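Local coordinates for protein leucine aminopeptidase 2 (Saccharomyces cerevisiae, PDB 2XQ0) that cleaves di- and tripeptides as a zinc-dependent aminopeptidase of the M1 family and also shows low epoxide hydrolase activity in vitro, at residues T166-S180 against Y194-G208. Residues are numbered along the deposited sequence; the frame is centred on the assembly and turned at random.
Sequences TFTASIESPLPVVFS and YRFEQKVPIPAYLIG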
loop_
_atom_site.group_PDB
_atom_site.type_symbol
_atom_site.label_atom_id
_atom_site.label_comp_id
_atom_site.label_asym_id
_atom_site.label_seq_id
_atom_site.Cartn_x
_atom_site.Cartn_y
_atom_site.Cartn_z
ATOM N N THR A 166 -1.352 9.430 -20.623
ATOM C CA THR A 166 -1.095 10.744 -20.075
ATOM C C THR A 166 -2.420 11.361 -19.610
ATOM O O THR A 166 -3.499 11.002 -20.119
ATOM C CB THR A 166 -0.421 11.645 -21.122
ATOM O OG1 THR A 166 -1.232 11.688 -22.303
ATOM C CG2 THR A 166 0.947 11.075 -21.493
ATOM N N PHE A 167 -2.342 12.276 -18.643
ATOM C CA PHE A 167 -3.516 12.992 -18.143
ATOM C C PHE A 167 -3.316 14.501 -18.122
ATOM O O PHE A 167 -2.220 14.997 -17.887
ATOM C CB PHE A 167 -3.860 12.583 -16.708
ATOM C CG PHE A 167 -4.551 11.269 -16.589
ATOM C CD1 PHE A 167 -3.835 10.088 -16.680
ATOM C CD2 PHE A 167 -5.911 11.207 -16.324
ATOM C CE1 PHE A 167 -4.468 8.876 -16.552
ATOM C CE2 PHE A 167 -6.562 9.982 -16.201
ATOM C CZ PHE A 167 -5.842 8.818 -16.315
ATOM N N THR A 168 -4.398 15.225 -18.356
ATOM C CA THR A 168 -4.499 16.609 -17.911
ATOM C C THR A 168 -5.709 16.646 -16.992
ATOM O O THR A 168 -6.600 15.807 -17.117
ATOM C CB THR A 168 -4.719 17.578 -19.084
ATOM O OG1 THR A 168 -5.640 16.997 -20.008
ATOM C CG2 THR A 168 -3.406 17.855 -19.809
ATOM N N ALA A 169 -5.765 17.617 -16.089
ATOM C CA ALA A 169 -6.891 17.689 -15.169
ATOM C C ALA A 169 -7.160 19.109 -14.717
ATOM O O ALA A 169 -6.241 19.822 -14.314
ATOM C CB ALA A 169 -6.644 16.792 -13.956
ATOM N N SER A 170 -8.421 19.520 -14.778
ATOM C CA SER A 170 -8.817 20.765 -14.141
ATOM C C SER A 170 -9.797 20.414 -13.059
ATOM O O SER A 170 -10.763 19.686 -13.302
ATOM C CB SER A 170 -9.470 21.718 -15.131
ATOM O OG SER A 170 -8.607 21.947 -16.221
ATOM N N ILE A 171 -9.548 20.923 -11.858
ATOM C CA ILE A 171 -10.386 20.576 -10.729
ATOM C C ILE A 171 -10.831 21.843 -10.024
ATOM O O ILE A 171 -10.021 22.604 -9.516
ATOM C CB ILE A 171 -9.673 19.645 -9.754
ATOM C CG1 ILE A 171 -9.139 18.423 -10.512
ATOM C CG2 ILE A 171 -10.625 19.213 -8.653
ATOM C CD1 ILE A 171 -8.288 17.509 -9.695
ATOM N N GLU A 172 -12.132 22.076 -10.020
ATOM C CA GLU A 172 -12.673 23.249 -9.345
ATOM C C GLU A 172 -13.051 22.847 -7.922
ATOM O O GLU A 172 -13.685 21.819 -7.722
ATOM C CB GLU A 172 -13.897 23.743 -10.108
ATOM C CG GLU A 172 -14.489 25.022 -9.550
ATOM C CD GLU A 172 -15.691 25.482 -10.343
ATOM O OE1 GLU A 172 -16.324 24.629 -11.006
ATOM O OE2 GLU A 172 -16.001 26.693 -10.296
ATOM N N SER A 173 -12.643 23.645 -6.945
ATOM C CA SER A 173 -12.962 23.382 -5.540
ATOM C C SER A 173 -12.909 24.680 -4.747
ATOM O O SER A 173 -12.122 25.567 -5.070
ATOM C CB SER A 173 -11.956 22.391 -4.942
ATOM O OG SER A 173 -12.289 22.068 -3.596
ATOM N N PRO A 174 -13.740 24.804 -3.699
ATOM C CA PRO A 174 -13.607 25.994 -2.850
ATOM C C PRO A 174 -12.434 25.895 -1.886
ATOM O O PRO A 174 -12.230 26.827 -1.120
ATOM C CB PRO A 174 -14.927 26.025 -2.075
ATOM C CG PRO A 174 -15.379 24.603 -2.051
ATOM C CD PRO A 174 -14.916 23.988 -3.341
ATOM N N LEU A 175 -11.695 24.782 -1.917
ATOM C CA LEU A 175 -10.506 24.580 -1.078
ATOM C C LEU A 175 -9.352 24.041 -1.935
ATOM O O LEU A 175 -9.592 23.486 -3.003
ATOM C CB LEU A 175 -10.813 23.587 0.050
ATOM C CG LEU A 175 -11.825 24.013 1.122
ATOM C CD1 LEU A 175 -12.260 22.840 1.989
ATOM C CD2 LEU A 175 -11.248 25.125 1.996
ATOM N N PRO A 176 -8.106 24.221 -1.479
ATOM C CA PRO A 176 -6.927 23.685 -2.180
ATOM C C PRO A 176 -7.060 22.213 -2.649
ATOM O O PRO A 176 -7.702 21.383 -2.006
ATOM C CB PRO A 176 -5.818 23.840 -1.137
ATOM C CG PRO A 176 -6.208 25.128 -0.388
ATOM C CD PRO A 176 -7.727 25.085 -0.336
ATOM N N VAL A 177 -6.467 21.919 -3.795
ATOM C CA VAL A 177 -6.530 20.591 -4.392
ATOM C C VAL A 177 -5.116 20.140 -4.686
ATOM O O VAL A 177 -4.301 20.921 -5.189
ATOM C CB VAL A 177 -7.297 20.587 -5.748
ATOM C CG1 VAL A 177 -7.187 19.221 -6.452
ATOM C CG2 VAL A 177 -8.752 20.979 -5.565
ATOM N N VAL A 178 -4.822 18.890 -4.366
ATOM C CA VAL A 178 -3.636 18.257 -4.919
ATOM C C VAL A 178 -4.057 17.074 -5.786
ATOM O O VAL A 178 -5.141 16.509 -5.603
ATOM C CB VAL A 178 -2.643 17.822 -3.849
ATOM C CG1 VAL A 178 -2.221 19.029 -3.003
ATOM C CG2 VAL A 178 -3.251 16.725 -2.986
ATOM N N PHE A 179 -3.201 16.733 -6.741
ATOM C CA PHE A 179 -3.515 15.766 -7.776
ATOM C C PHE A 179 -2.229 15.018 -8.107
ATOM O O PHE A 179 -1.141 15.539 -7.893
ATOM C CB PHE A 179 -4.021 16.488 -9.026
ATOM C CG PHE A 179 -4.281 15.576 -10.198
ATOM C CD1 PHE A 179 -5.471 14.870 -10.291
ATOM C CD2 PHE A 179 -3.343 15.451 -11.219
ATOM C CE1 PHE A 179 -5.713 14.006 -11.371
ATOM C CE2 PHE A 179 -3.567 14.607 -12.294
ATOM C CZ PHE A 179 -4.757 13.893 -12.386
ATOM N N SER A 180 -2.369 13.808 -8.634
ATOM C CA SER A 180 -1.228 13.006 -9.054
ATOM C C SER A 180 -0.667 13.489 -10.389
ATOM O O SER A 180 -0.698 12.769 -11.406
ATOM C CB SER A 180 -1.667 11.558 -9.195
ATOM O OG SER A 180 -2.794 11.475 -10.056
ATOM N N TYR A 194 -7.851 24.331 -10.188
ATOM C CA TYR A 194 -6.510 23.781 -10.120
ATOM C C TYR A 194 -6.245 22.908 -11.346
ATOM O O TYR A 194 -6.950 21.922 -11.573
ATOM C CB TYR A 194 -6.358 22.973 -8.826
ATOM C CG TYR A 194 -6.638 23.819 -7.604
ATOM C CD1 TYR A 194 -5.597 24.358 -6.854
ATOM C CD2 TYR A 194 -7.949 24.112 -7.222
ATOM C CE1 TYR A 194 -5.842 25.139 -5.758
ATOM C CE2 TYR A 194 -8.205 24.894 -6.119
ATOM C CZ TYR A 194 -7.148 25.408 -5.396
ATOM O OH TYR A 194 -7.400 26.200 -4.300
ATOM N N ARG A 195 -5.232 23.278 -12.133
ATOM C CA ARG A 195 -4.885 22.523 -13.341
ATOM C C ARG A 195 -3.589 21.750 -13.146
ATOM O O ARG A 195 -2.665 22.234 -12.473
ATOM C CB ARG A 195 -4.770 23.450 -14.547
ATOM C CG ARG A 195 -6.034 24.243 -14.834
ATOM C CD ARG A 195 -5.844 25.100 -16.068
ATOM N NE ARG A 195 -7.032 25.886 -16.384
ATOM C CZ ARG A 195 -8.069 25.425 -17.080
ATOM N NH1 ARG A 195 -8.069 24.178 -17.530
ATOM N NH2 ARG A 195 -9.105 26.212 -17.326
ATOM N N PHE A 196 -3.525 20.547 -13.722
ATOM C CA PHE A 196 -2.369 19.660 -13.536
ATOM C C PHE A 196 -2.077 18.955 -14.838
ATOM O O PHE A 196 -2.941 18.846 -15.703
ATOM C CB PHE A 196 -2.657 18.566 -12.496
ATOM C CG PHE A 196 -3.068 19.084 -11.160
ATOM C CD1 PHE A 196 -2.121 19.321 -10.170
ATOM C CD2 PHE A 196 -4.401 19.327 -10.878
ATOM C CE1 PHE A 196 -2.492 19.793 -8.936
ATOM C CE2 PHE A 196 -4.784 19.812 -9.638
ATOM C CZ PHE A 196 -3.826 20.036 -8.663
ATOM N N GLU A 197 -0.877 18.417 -14.947
ATOM C CA GLU A 197 -0.507 17.616 -16.102
ATOM C C GLU A 197 0.286 16.404 -15.618
ATOM O O GLU A 197 1.174 16.547 -14.771
ATOM C CB GLU A 197 0.370 18.467 -17.011
ATOM C CG GLU A 197 0.470 17.974 -18.417
ATOM C CD GLU A 197 1.139 18.992 -19.315
ATOM O OE1 GLU A 197 2.011 19.742 -18.809
ATOM O OE2 GLU A 197 0.782 19.038 -20.517
ATOM N N GLN A 198 -0.033 15.215 -16.134
ATOM C CA GLN A 198 0.780 14.030 -15.860
ATOM C C GLN A 198 1.323 13.601 -17.205
ATOM O O GLN A 198 0.597 13.023 -18.005
ATOM C CB GLN A 198 -0.036 12.896 -15.224
ATOM C CG GLN A 198 0.807 11.634 -14.931
ATOM C CD GLN A 198 2.123 11.985 -14.239
ATOM O OE1 GLN A 198 3.171 12.072 -14.883
ATOM N NE2 GLN A 198 2.066 12.220 -12.927
ATOM N N LYS A 199 2.576 13.944 -17.490
ATOM C CA LYS A 199 3.121 13.720 -18.829
ATOM C C LYS A 199 3.708 12.314 -19.031
ATOM O O LYS A 199 4.007 11.926 -20.159
ATOM C CB LYS A 199 4.129 14.814 -19.213
ATOM C CG LYS A 199 3.541 16.218 -19.177
ATOM C CD LYS A 199 4.250 17.189 -20.127
ATOM C CE LYS A 199 5.489 17.800 -19.502
ATOM N NZ LYS A 199 5.978 18.978 -20.286
ATOM N N VAL A 200 3.861 11.553 -17.947
ATOM C CA VAL A 200 4.252 10.145 -18.038
ATOM C C VAL A 200 2.976 9.313 -18.026
ATOM O O VAL A 200 2.128 9.544 -17.173
ATOM C CB VAL A 200 5.102 9.724 -16.803
ATOM C CG1 VAL A 200 5.419 8.230 -16.851
ATOM C CG2 VAL A 200 6.354 10.562 -16.696
ATOM N N PRO A 201 2.802 8.372 -18.988
ATOM C CA PRO A 201 1.526 7.640 -19.019
ATOM C C PRO A 201 1.316 6.831 -17.742
ATOM O O PRO A 201 2.267 6.217 -17.252
ATOM C CB PRO A 201 1.672 6.688 -20.221
ATOM C CG PRO A 201 2.788 7.225 -21.035
ATOM C CD PRO A 201 3.679 8.028 -20.124
ATOM N N ILE A 202 0.097 6.839 -17.206
ATOM C CA ILE A 202 -0.203 6.095 -15.977
ATOM C C ILE A 202 -1.524 5.306 -16.066
ATOM O O ILE A 202 -2.404 5.661 -16.851
ATOM C CB ILE A 202 -0.192 7.019 -14.723
ATOM C CG1 ILE A 202 -1.214 8.178 -14.828
ATOM C CG2 ILE A 202 1.229 7.571 -14.464
ATOM C CD1 ILE A 202 -1.542 8.829 -13.460
ATOM N N PRO A 203 -1.639 4.202 -15.298
ATOM C CA PRO A 203 -2.909 3.472 -15.159
ATOM C C PRO A 203 -3.895 4.282 -14.296
ATOM O O PRO A 203 -3.474 5.106 -13.476
ATOM C CB PRO A 203 -2.497 2.181 -14.438
ATOM C CG PRO A 203 -1.277 2.542 -13.676
ATOM C CD PRO A 203 -0.564 3.605 -14.481
ATOM N N ALA A 204 -5.188 4.053 -14.480
ATOM C CA ALA A 204 -6.210 4.783 -13.724
ATOM C C ALA A 204 -6.066 4.610 -12.208
ATOM O O ALA A 204 -6.442 5.502 -11.447
ATOM C CB ALA A 204 -7.622 4.359 -14.170
ATOM N N TYR A 205 -5.552 3.465 -11.766
ATOM C CA TYR A 205 -5.573 3.173 -10.330
ATOM C C TYR A 205 -4.582 4.092 -9.589
ATOM O O TYR A 205 -4.654 4.220 -8.384
ATOM C CB TYR A 205 -5.304 1.698 -10.033
ATOM C CG TYR A 205 -3.852 1.287 -10.111
ATOM C CD1 TYR A 205 -2.977 1.549 -9.059
ATOM C CD2 TYR A 205 -3.362 0.634 -11.221
ATOM C CE1 TYR A 205 -1.661 1.166 -9.123
ATOM C CE2 TYR A 205 -2.037 0.255 -11.301
ATOM C CZ TYR A 205 -1.194 0.521 -10.249
ATOM O OH TYR A 205 0.122 0.149 -10.322
ATOM N N LEU A 206 -3.678 4.734 -10.336
ATOM C CA LEU A 206 -2.682 5.646 -9.760
ATOM C C LEU A 206 -3.183 7.088 -9.642
ATOM O O LEU A 206 -2.520 7.940 -9.045
ATOM C CB LEU A 206 -1.396 5.628 -10.581
ATOM C CG LEU A 206 -0.579 4.342 -10.421
ATOM C CD1 LEU A 206 0.651 4.386 -11.307
ATOM C CD2 LEU A 206 -0.177 4.185 -8.977
ATOM N N ILE A 207 -4.346 7.365 -10.220
ATOM C CA ILE A 207 -4.900 8.701 -10.101
ATOM C C ILE A 207 -5.145 8.987 -8.634
ATOM O O ILE A 207 -5.601 8.120 -7.877
ATOM C CB ILE A 207 -6.185 8.888 -10.902
ATOM C CG1 ILE A 207 -5.860 8.915 -12.400
ATOM C CG2 ILE A 207 -6.888 10.183 -10.494
ATOM C CD1 ILE A 207 -5.018 10.130 -12.787
ATOM N N GLY A 208 -4.791 10.200 -8.227
ATOM C CA GLY A 208 -4.986 10.612 -6.852
ATOM C C GLY A 208 -5.514 12.024 -6.801
ATOM O O GLY A 208 -5.090 12.883 -7.586
#
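Tyr194 and Phe196, two apart on strand 194-199, share a face; with CG anti to the carbonyl carbon (chi1 -58° and -57°) their rings meet Val177 and Phe179 of the returning strand 177-179. Strands 166-172 and 194-199 are antiparallel neighbours in the large sheet of the M1 N-terminal domain, and 177-179 is an edge strand of a separate four-stranded sheet, so these aromatics fill the space between two sheets. The ladder pairs Phe167 with Gln198, Ala169 with Phe196 and Ile171 with Tyr194 as hydrogen-bonded pairs; the bond from Gln198 N to Phe167 O is 2.8 Å long and nearly straight.

Phe179 CB sits over the centre of the Phe196 ring, 3.2 Å from its centroid, while Val177 O approaches that ring in plane at its edge. Val177 CB stands over one face of the Tyr194 ring, 4.1 Å from its centroid, with CG2 against CD2, and the tyrosine OH reaches Pro176 CA. Were Tyr194 replaced by an alanine, the ring against Val177 and Pro176 would be gone, and a gap would probably open there, leaving the turn into strand 177-179 less firmly seated.

Farther along, Ile207 CD1 stands over the centre of the Phe167 ring, 3.7 Å from the centroid. The Ile207 side chain also lies about 4 Å from that of Leu146, a substrate-binding residue, so this contact borders that site. Gln198 NE2, which also bonds Asn280, donates to Ser180 O from above the carbonyl plane (3.2 Å). Ser180 also pairs twice with Gly208: its N donates to Gly208 O, and Gly208 N donates to Ser180 OG at 3.0 Å.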